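Local coordinates for protein sugar-binding transcriptional regulator, LacI family (Enterococcus faecalis, PDB 3CS3) that probably acts as a LacI-family transcriptional regulator, binding operator DNA in answer to a sugar effector sensed by its periplasmic-binding-protein-like domain, at residues R93-D101 against W235-L246; E55-W66 against R79-R88. One frame throughout, in Å; residues are numbered along the deposited sequence.

Contact 1: residues R93-D101 against W235-L246; sequences RNIRQVLLD and WGMVAAEKIIHL. With SO4 (sulfate ion), chain B; SO4 (sulfate ion), chain E.
Trp235 sends its indole from helix 232-247 across to strand 95-100, meeting Val98 and Leu100, with CG anti to the backbone N (chi1 -168°). Beyond CB and CG, Trp235 CD1 lies 3.7 Å from Val98 CG1. Trp235 NE1 then donates to Val98 O at 2.8 Å, close to straight (163°); the oxygen sits at the ring's edge in its plane, while the N-H reaches the carbonyl from above the carbonyl plane. The six-membered ring turns one face to Leu100, whose CD2 stands 3.6 Å from the Trp235 ring centroid almost on the normal, a CH-pi contact, and CH2 at the far rim meets Leu100 CG. The bond at the edge and the contact on the face together restrict rotation of the ring. Farther along the helix, both branches of Val98 find partners: CG1 meets Val238 CG1, CG2 lies against Ala239 CA and Lys242 CD, and the lysine ammonium goes on to a salt bridge with Glu255. Helix and strand run antiparallel at 172°, the helix packed on one face of the mixed sheet in the N-terminal alpha/beta subdomain of a LacI-type effector-binding domain. At the other end Leu246 CD1 lies over the centre of the Arg96 guanidinium, 3.8 Å from Arg96 CZ, and Leu246 CD2 approaches Asn94 O. The guanidinium edge faces two sulfates, probably from the crystallisation liquor: Arg96 NH1 donates to O3 of the chain B ion (2.8 Å), and Arg96 NH2 to O4 of that ion and O2 of the chain E ion (2.9 Å to the latter).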
# COMPACT_ATOMS: atom_id res chain seq x y z
N ARG A 93 -25.09 -19.42 4.69
CA ARG A 93 -24.29 -20.23 5.59
C ARG A 93 -22.87 -20.34 5.04
O ARG A 93 -22.67 -20.22 3.82
CB ARG A 93 -24.92 -21.61 5.82
CG ARG A 93 -25.13 -22.46 4.57
CD ARG A 93 -25.21 -23.94 4.91
NE ARG A 93 -23.92 -24.47 5.35
CZ ARG A 93 -23.72 -25.70 5.80
NH1 ARG A 93 -22.51 -26.08 6.18
NH2 ARG A 93 -24.73 -26.56 5.89
N ASN A 94 -21.91 -20.55 5.93
CA ASN A 94 -20.47 -20.52 5.62
C ASN A 94 -19.86 -19.13 5.38
O ASN A 94 -18.68 -19.01 5.08
CB ASN A 94 -20.09 -21.48 4.47
CG ASN A 94 -19.48 -22.76 4.96
OD1 ASN A 94 -18.75 -22.79 5.96
ND2 ASN A 94 -19.76 -23.85 4.25
N ILE A 95 -20.67 -18.08 5.53
CA ILE A 95 -20.18 -16.71 5.42
C ILE A 95 -20.47 -15.92 6.69
O ILE A 95 -21.56 -16.01 7.25
CB ILE A 95 -20.72 -15.98 4.15
CG1 ILE A 95 -20.60 -16.88 2.91
CG2 ILE A 95 -19.95 -14.68 3.92
CD1 ILE A 95 -21.27 -16.34 1.66
N ARG A 96 -19.48 -15.17 7.16
CA ARG A 96 -19.66 -14.24 8.28
C ARG A 96 -19.20 -12.84 7.90
O ARG A 96 -18.52 -12.67 6.90
CB ARG A 96 -18.90 -14.72 9.51
CG ARG A 96 -19.43 -16.02 10.08
CD ARG A 96 -20.89 -15.91 10.57
NE ARG A 96 -21.24 -17.13 11.28
CZ ARG A 96 -21.81 -18.19 10.71
NH1 ARG A 96 -22.13 -18.17 9.43
NH2 ARG A 96 -22.07 -19.27 11.44
N GLN A 97 -19.57 -11.85 8.71
CA GLN A 97 -19.26 -10.44 8.43
C GLN A 97 -18.43 -9.82 9.53
O GLN A 97 -18.74 -9.98 10.71
CB GLN A 97 -20.54 -9.61 8.32
CG GLN A 97 -21.62 -10.15 7.41
CD GLN A 97 -23.00 -9.60 7.75
OE1 GLN A 97 -24.00 -10.07 7.23
NE2 GLN A 97 -23.04 -8.59 8.63
N VAL A 98 -17.36 -9.12 9.16
CA VAL A 98 -16.68 -8.21 10.08
C VAL A 98 -16.63 -6.84 9.42
O VAL A 98 -15.75 -6.55 8.62
CB VAL A 98 -15.26 -8.68 10.51
CG1 VAL A 98 -14.71 -7.77 11.61
CG2 VAL A 98 -15.28 -10.12 11.00
N LEU A 99 -17.60 -6.00 9.77
CA LEU A 99 -17.84 -4.75 9.05
C LEU A 99 -17.49 -3.52 9.87
O LEU A 99 -17.53 -3.56 11.10
CB LEU A 99 -19.30 -4.67 8.61
CG LEU A 99 -19.90 -5.84 7.83
CD1 LEU A 99 -21.35 -5.56 7.50
CD2 LEU A 99 -19.11 -6.12 6.56
N LEU A 100 -17.15 -2.43 9.19
CA LEU A 100 -17.00 -1.15 9.88
C LEU A 100 -18.37 -0.64 10.28
O LEU A 100 -19.36 -0.86 9.57
CB LEU A 100 -16.33 -0.11 8.98
CG LEU A 100 -14.91 -0.37 8.47
CD1 LEU A 100 -14.47 0.79 7.59
CD2 LEU A 100 -13.94 -0.58 9.61
N ASP A 101 -18.43 0.04 11.42
CA ASP A 101 -19.62 0.78 11.81
C ASP A 101 -19.71 2.07 10.97
O ASP A 101 -19.31 3.15 11.40
CB ASP A 101 -19.56 1.09 13.30
CG ASP A 101 -20.83 1.73 13.82
OD1 ASP A 101 -21.93 1.38 13.34
OD2 ASP A 101 -20.71 2.59 14.71
N TRP A 235 -9.48 -5.06 13.18
CA TRP A 235 -10.35 -5.45 12.07
C TRP A 235 -9.80 -6.73 11.43
O TRP A 235 -10.52 -7.71 11.28
CB TRP A 235 -10.44 -4.30 11.06
CG TRP A 235 -11.51 -4.42 10.00
CD1 TRP A 235 -12.54 -5.32 9.96
CD2 TRP A 235 -11.67 -3.57 8.86
NE1 TRP A 235 -13.32 -5.08 8.84
CE2 TRP A 235 -12.80 -4.02 8.16
CE3 TRP A 235 -10.95 -2.47 8.36
CZ2 TRP A 235 -13.24 -3.41 6.97
CZ3 TRP A 235 -11.38 -1.87 7.18
CH2 TRP A 235 -12.52 -2.34 6.50
N GLY A 236 -8.50 -6.72 11.12
CA GLY A 236 -7.80 -7.90 10.63
C GLY A 236 -7.69 -9.07 11.60
O GLY A 236 -7.81 -10.23 11.19
N MET A 237 -7.47 -8.78 12.88
CA MET A 237 -7.36 -9.79 13.92
C MET A 237 -8.67 -10.55 14.11
O MET A 237 -8.68 -11.78 14.15
CB MET A 237 -6.93 -9.15 15.24
CG MET A 237 -6.32 -10.13 16.25
SD MET A 237 -4.51 -10.16 16.22
CE MET A 237 -4.15 -8.96 17.50
N VAL A 238 -9.77 -9.79 14.21
CA VAL A 238 -11.12 -10.34 14.36
C VAL A 238 -11.55 -11.11 13.11
O VAL A 238 -12.21 -12.15 13.23
CB VAL A 238 -12.16 -9.22 14.73
CG1 VAL A 238 -13.58 -9.73 14.68
CG2 VAL A 238 -11.88 -8.67 16.11
N ALA A 239 -11.17 -10.63 11.94
CA ALA A 239 -11.46 -11.34 10.68
C ALA A 239 -10.74 -12.69 10.61
O ALA A 239 -11.32 -13.69 10.20
CB ALA A 239 -11.10 -10.50 9.48
N ALA A 240 -9.47 -12.69 11.04
CA ALA A 240 -8.66 -13.91 11.13
C ALA A 240 -9.22 -14.94 12.12
O ALA A 240 -9.25 -16.13 11.81
CB ALA A 240 -7.23 -13.57 11.47
N GLU A 241 -9.67 -14.49 13.29
CA GLU A 241 -10.23 -15.41 14.29
C GLU A 241 -11.60 -15.93 13.86
O GLU A 241 -11.97 -17.05 14.19
CB GLU A 241 -10.27 -14.76 15.69
CG GLU A 241 -11.66 -14.30 16.19
CD GLU A 241 -11.64 -13.65 17.58
OE1 GLU A 241 -10.57 -13.18 18.03
OE2 GLU A 241 -12.71 -13.61 18.22
N LYS A 242 -12.32 -15.11 13.10
CA LYS A 242 -13.64 -15.48 12.61
C LYS A 242 -13.58 -16.54 11.53
O LYS A 242 -14.45 -17.40 11.48
CB LYS A 242 -14.37 -14.25 12.06
CG LYS A 242 -15.85 -14.22 12.37
CD LYS A 242 -16.19 -13.13 13.37
CE LYS A 242 -15.68 -13.43 14.77
NZ LYS A 242 -16.53 -12.82 15.82
N ILE A 243 -12.57 -16.47 10.67
CA ILE A 243 -12.41 -17.45 9.59
C ILE A 243 -11.96 -18.82 10.12
O ILE A 243 -12.42 -19.86 9.65
CB ILE A 243 -11.52 -16.90 8.39
CG1 ILE A 243 -11.60 -17.80 7.17
CG2 ILE A 243 -10.07 -16.69 8.77
CD1 ILE A 243 -12.77 -17.52 6.32
N ILE A 244 -11.09 -18.82 11.14
CA ILE A 244 -10.69 -20.05 11.81
C ILE A 244 -11.89 -20.70 12.48
O ILE A 244 -12.22 -21.85 12.17
CB ILE A 244 -9.55 -19.81 12.84
CG1 ILE A 244 -8.27 -19.30 12.15
CG2 ILE A 244 -9.27 -21.07 13.67
CD1 ILE A 244 -7.78 -20.14 10.97
N HIS A 245 -12.56 -19.96 13.37
CA HIS A 245 -13.74 -20.45 14.10
C HIS A 245 -14.83 -20.95 13.16
O HIS A 245 -15.42 -22.00 13.42
CB HIS A 245 -14.29 -19.36 15.03
CG HIS A 245 -13.51 -19.18 16.29
ND1 HIS A 245 -12.14 -19.09 16.32
CD2 HIS A 245 -13.92 -19.04 17.58
CE1 HIS A 245 -11.73 -18.93 17.56
NE2 HIS A 245 -12.79 -18.89 18.35
N LEU A 246 -15.06 -20.23 12.07
CA LEU A 246 -16.09 -20.58 11.09
C LEU A 246 -15.79 -21.88 10.36
O LEU A 246 -16.70 -22.70 10.14
CB LEU A 246 -16.31 -19.42 10.10
CG LEU A 246 -17.24 -19.55 8.90
CD1 LEU A 246 -18.68 -19.77 9.33
CD2 LEU A 246 -17.12 -18.31 8.04
S SO4 B . -22.87 -21.84 9.19
O1 SO4 B . -23.76 -22.91 8.78
O2 SO4 B . -21.59 -21.99 8.49
O3 SO4 B . -23.47 -20.56 8.85
O4 SO4 B . -22.64 -21.91 10.63
S SO4 E . -22.54 -18.44 14.80
O1 SO4 E . -22.74 -17.10 14.27
O2 SO4 E . -21.33 -19.03 14.23
O3 SO4 E . -22.40 -18.38 16.26
O4 SO4 E . -23.69 -19.27 14.45

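Contact 2: residues E55-W66 against R79-R88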
# COMPACT_ATOMS: atom_id res chain seq x y z
N GLU A 55 -9.03 -22.81 -5.63
CA GLU A 55 -9.91 -23.46 -4.65
C GLU A 55 -9.35 -24.80 -4.17
O GLU A 55 -9.72 -25.29 -3.10
CB GLU A 55 -11.34 -23.58 -5.21
CG GLU A 55 -11.64 -24.82 -6.04
CD GLU A 55 -12.50 -25.83 -5.28
OE1 GLU A 55 -11.96 -26.87 -4.86
OE2 GLU A 55 -13.70 -25.56 -5.10
N LYS A 56 -8.44 -25.37 -4.96
CA LYS A 56 -7.71 -26.58 -4.60
C LYS A 56 -6.40 -26.24 -3.89
O LYS A 56 -5.52 -27.10 -3.75
CB LYS A 56 -7.43 -27.42 -5.85
CG LYS A 56 -8.67 -27.98 -6.54
CD LYS A 56 -8.32 -28.63 -7.87
CE LYS A 56 -9.56 -29.18 -8.58
NZ LYS A 56 -10.47 -28.09 -9.05
N MET A 57 -6.26 -24.99 -3.45
CA MET A 57 -5.01 -24.50 -2.86
C MET A 57 -5.22 -23.49 -1.72
O MET A 57 -4.25 -23.06 -1.08
CB MET A 57 -4.10 -23.92 -3.95
CG MET A 57 -3.15 -24.94 -4.58
SD MET A 57 -2.91 -24.75 -6.36
CE MET A 57 -4.51 -25.23 -7.01
N VAL A 58 -6.47 -23.14 -1.46
CA VAL A 58 -6.82 -22.18 -0.41
C VAL A 58 -7.98 -22.71 0.43
O VAL A 58 -8.99 -23.17 -0.11
CB VAL A 58 -7.09 -20.76 -1.02
CG1 VAL A 58 -8.21 -20.01 -0.32
CG2 VAL A 58 -5.81 -19.92 -1.01
N ASP A 59 -7.82 -22.67 1.76
CA ASP A 59 -8.83 -23.20 2.68
C ASP A 59 -10.08 -22.32 2.76
O ASP A 59 -11.20 -22.84 2.77
CB ASP A 59 -8.25 -23.37 4.09
CG ASP A 59 -7.34 -24.58 4.22
OD1 ASP A 59 -7.20 -25.36 3.25
OD2 ASP A 59 -6.76 -24.75 5.30
N GLY A 60 -9.87 -21.01 2.86
CA GLY A 60 -10.96 -20.06 3.05
C GLY A 60 -10.57 -18.67 2.59
O GLY A 60 -9.42 -18.41 2.26
N ALA A 61 -11.54 -17.76 2.56
CA ALA A 61 -11.30 -16.42 2.04
C ALA A 61 -11.72 -15.30 2.99
O ALA A 61 -12.71 -15.43 3.71
CB ALA A 61 -11.95 -16.24 0.66
N ILE A 62 -10.95 -14.22 2.98
CA ILE A 62 -11.34 -12.96 3.59
C ILE A 62 -11.46 -11.94 2.46
O ILE A 62 -10.50 -11.70 1.74
CB ILE A 62 -10.32 -12.49 4.66
CG1 ILE A 62 -10.30 -13.45 5.85
CG2 ILE A 62 -10.63 -11.07 5.13
CD1 ILE A 62 -9.13 -13.23 6.80
N ILE A 63 -12.65 -11.37 2.29
CA ILE A 63 -12.94 -10.50 1.14
C ILE A 63 -13.16 -9.04 1.53
O ILE A 63 -14.08 -8.71 2.30
CB ILE A 63 -14.19 -10.98 0.35
CG1 ILE A 63 -14.21 -12.50 0.15
CG2 ILE A 63 -14.35 -10.20 -0.98
CD1 ILE A 63 -13.36 -13.02 -0.98
N LEU A 64 -12.32 -8.16 0.99
CA LEU A 64 -12.56 -6.72 1.01
C LEU A 64 -12.36 -6.17 -0.41
O LEU A 64 -11.31 -5.62 -0.73
CB LEU A 64 -11.65 -6.03 2.04
CG LEU A 64 -11.63 -4.51 2.26
CD1 LEU A 64 -12.95 -3.81 1.99
CD2 LEU A 64 -11.15 -4.21 3.65
N ASP A 65 -13.39 -6.33 -1.24
CA ASP A 65 -13.34 -5.96 -2.65
C ASP A 65 -14.76 -5.88 -3.19
O ASP A 65 -15.41 -6.90 -3.36
CB ASP A 65 -12.54 -7.01 -3.44
CG ASP A 65 -12.36 -6.66 -4.92
OD1 ASP A 65 -12.75 -5.55 -5.35
OD2 ASP A 65 -11.81 -7.51 -5.65
N TRP A 66 -15.22 -4.66 -3.49
CA TRP A 66 -16.59 -4.43 -3.97
C TRP A 66 -16.85 -4.96 -5.39
O TRP A 66 -18.00 -5.17 -5.78
CB TRP A 66 -16.97 -2.95 -3.87
CG TRP A 66 -16.28 -2.09 -4.89
CD1 TRP A 66 -15.02 -1.58 -4.80
CD2 TRP A 66 -16.81 -1.65 -6.15
NE1 TRP A 66 -14.72 -0.85 -5.93
CE2 TRP A 66 -15.80 -0.88 -6.78
CE3 TRP A 66 -18.03 -1.85 -6.82
CZ2 TRP A 66 -15.98 -0.29 -8.04
CZ3 TRP A 66 -18.20 -1.26 -8.07
CH2 TRP A 66 -17.18 -0.49 -8.67
N ARG A 79 -19.29 -24.73 -2.17
CA ARG A 79 -18.29 -25.77 -2.40
C ARG A 79 -17.42 -26.08 -1.17
O ARG A 79 -16.31 -26.61 -1.30
CB ARG A 79 -17.40 -25.41 -3.60
CG ARG A 79 -18.06 -25.64 -4.96
CD ARG A 79 -17.03 -25.59 -6.09
NE ARG A 79 -16.54 -24.23 -6.33
CZ ARG A 79 -17.11 -23.36 -7.16
NH1 ARG A 79 -18.20 -23.68 -7.84
NH2 ARG A 79 -16.58 -22.15 -7.31
N GLY A 80 -17.93 -25.75 0.02
CA GLY A 80 -17.28 -26.12 1.28
C GLY A 80 -16.30 -25.12 1.88
O GLY A 80 -15.83 -25.33 3.00
N HIS A 81 -15.99 -24.05 1.15
CA HIS A 81 -15.05 -23.04 1.64
C HIS A 81 -15.73 -22.02 2.55
O HIS A 81 -16.83 -21.56 2.26
CB HIS A 81 -14.37 -22.31 0.49
CG HIS A 81 -13.53 -23.20 -0.38
ND1 HIS A 81 -14.02 -23.79 -1.52
CD2 HIS A 81 -12.24 -23.57 -0.28
CE1 HIS A 81 -13.06 -24.50 -2.09
NE2 HIS A 81 -11.97 -24.39 -1.35
N SER A 82 -15.05 -21.68 3.64
CA SER A 82 -15.53 -20.68 4.58
C SER A 82 -15.10 -19.28 4.15
O SER A 82 -13.98 -19.10 3.69
CB SER A 82 -15.01 -20.98 5.98
OG SER A 82 -15.64 -22.14 6.48
N ILE A 83 -15.99 -18.30 4.30
CA ILE A 83 -15.70 -16.93 3.88
C ILE A 83 -16.06 -15.88 4.94
O ILE A 83 -17.12 -15.94 5.54
CB ILE A 83 -16.39 -16.59 2.52
CG1 ILE A 83 -15.92 -17.53 1.41
CG2 ILE A 83 -16.09 -15.16 2.09
CD1 ILE A 83 -16.92 -17.74 0.33
N VAL A 84 -15.15 -14.94 5.18
CA VAL A 84 -15.47 -13.74 5.95
C VAL A 84 -15.48 -12.51 5.03
O VAL A 84 -14.50 -12.23 4.34
CB VAL A 84 -14.52 -13.55 7.16
CG1 VAL A 84 -14.81 -12.26 7.88
CG2 VAL A 84 -14.69 -14.71 8.13
N VAL A 85 -16.61 -11.81 4.99
CA VAL A 85 -16.73 -10.59 4.22
C VAL A 85 -16.53 -9.36 5.11
O VAL A 85 -17.00 -9.31 6.25
CB VAL A 85 -18.06 -10.49 3.42
CG1 VAL A 85 -18.03 -11.45 2.23
CG2 VAL A 85 -19.26 -10.77 4.30
N LEU A 86 -15.80 -8.39 4.57
CA LEU A 86 -15.47 -7.17 5.28
C LEU A 86 -16.13 -5.97 4.61
O LEU A 86 -15.92 -4.82 5.01
CB LEU A 86 -13.95 -6.97 5.30
CG LEU A 86 -12.99 -8.06 5.79
CD1 LEU A 86 -11.62 -7.44 5.97
CD2 LEU A 86 -13.44 -8.72 7.09
N ASP A 87 -16.94 -6.24 3.59
CA ASP A 87 -17.38 -5.21 2.66
C ASP A 87 -18.87 -5.22 2.34
O ASP A 87 -19.34 -4.35 1.59
CB ASP A 87 -16.57 -5.32 1.36
CG ASP A 87 -16.73 -6.67 0.66
OD1 ASP A 87 -17.38 -7.59 1.20
OD2 ASP A 87 -16.19 -6.82 -0.45
N ARG A 88 -19.60 -6.19 2.89
CA ARG A 88 -21.02 -6.40 2.58
C ARG A 88 -21.71 -7.26 3.63
O ARG A 88 -21.05 -7.89 4.45
CB ARG A 88 -21.18 -7.04 1.20
CG ARG A 88 -20.79 -8.51 1.13
CD ARG A 88 -20.53 -8.93 -0.29
NE ARG A 88 -19.22 -8.48 -0.74
CZ ARG A 88 -18.78 -8.57 -1.99
NH1 ARG A 88 -17.56 -8.14 -2.29
NH2 ARG A 88 -19.54 -9.09 -2.94
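Asp87 OD2 is gripped from opposite faces of its carboxylate plane: Arg88 NH1 donates at 2.6 Å, and Asp65 N reaches it at 3.0 Å across the contact. Arg88 holds the carboxylate side-on, its NE bonding OD1 in a nearly straight 171° line, so the salt bridge restrains the group's rotation. With CG between the backbone N and the carbonyl carbon (chi1 60°), Asp87 turns its carboxylate back to the 55-66 segment, while CB passes Leu64 CD1. The remaining guanidinium nitrogen, Arg88 NH2, bonds Phe68 O and Thr70 OG1, joining this corner to the start of helix 70-78. Between the ends, strands 60-64 and 82-85 lie side by side in parallel, joined by alternating backbone bonds such as Val84 N to Ala61 O at 2.9 Å. Ile63 CG1 meets Ile83 CG2 on the face covered by helix 70-78; on the other face Ile62 CG2 packs against Leu86 CD1 at 3.9 Å, and Leu86 also touches Ala239 of helix 232-247. At the N-terminal end, the His81 ring sets its edge against backbone carbonyls of the loop before strand 60-64. His81 NE2 donates to Glu55 O at 3.0 Å, in the carbonyl plane on a lone pair, though bent and somewhat tilted from the ring plane; CD2 faces Val58 O and Asp59 O. The poorly ordered Glu55 carboxylate stands almost perpendicular to this ring, at its edge, its OE2 salt-bridged to Arg79 NE through a long, weak hydrogen bond. Two neighbouring parallel strands with helix 70-78 between them in sequence form a beta-alpha-beta crossover, the repeating unit of the Rossmann-like subdomains of periplasmic-binding-protein folds.

How the contacts relate
Contacts 1 and 2 belong to one subdomain, their centres 10 Å apart and both mostly buried: contact 2 is made within the sheet, contact 1 between the sheet and a covering helix. Strand 95-100 of contact 1 lies beside strand 82-85 of contact 2, probably bonded through Arg96 O to Val85 N (2.8 Å) and Asn94 O to Ile83 N. In contact 2 regular backbone bonds dominate, with charged groups at its two ends; contact 1 is built from apolar packing around a single cross-segment hydrogen bond, with its charged edge meeting sulfates. Ile243 of helix 232-247 links the two, its CD1 packing on Ser82 O and Ala61 O.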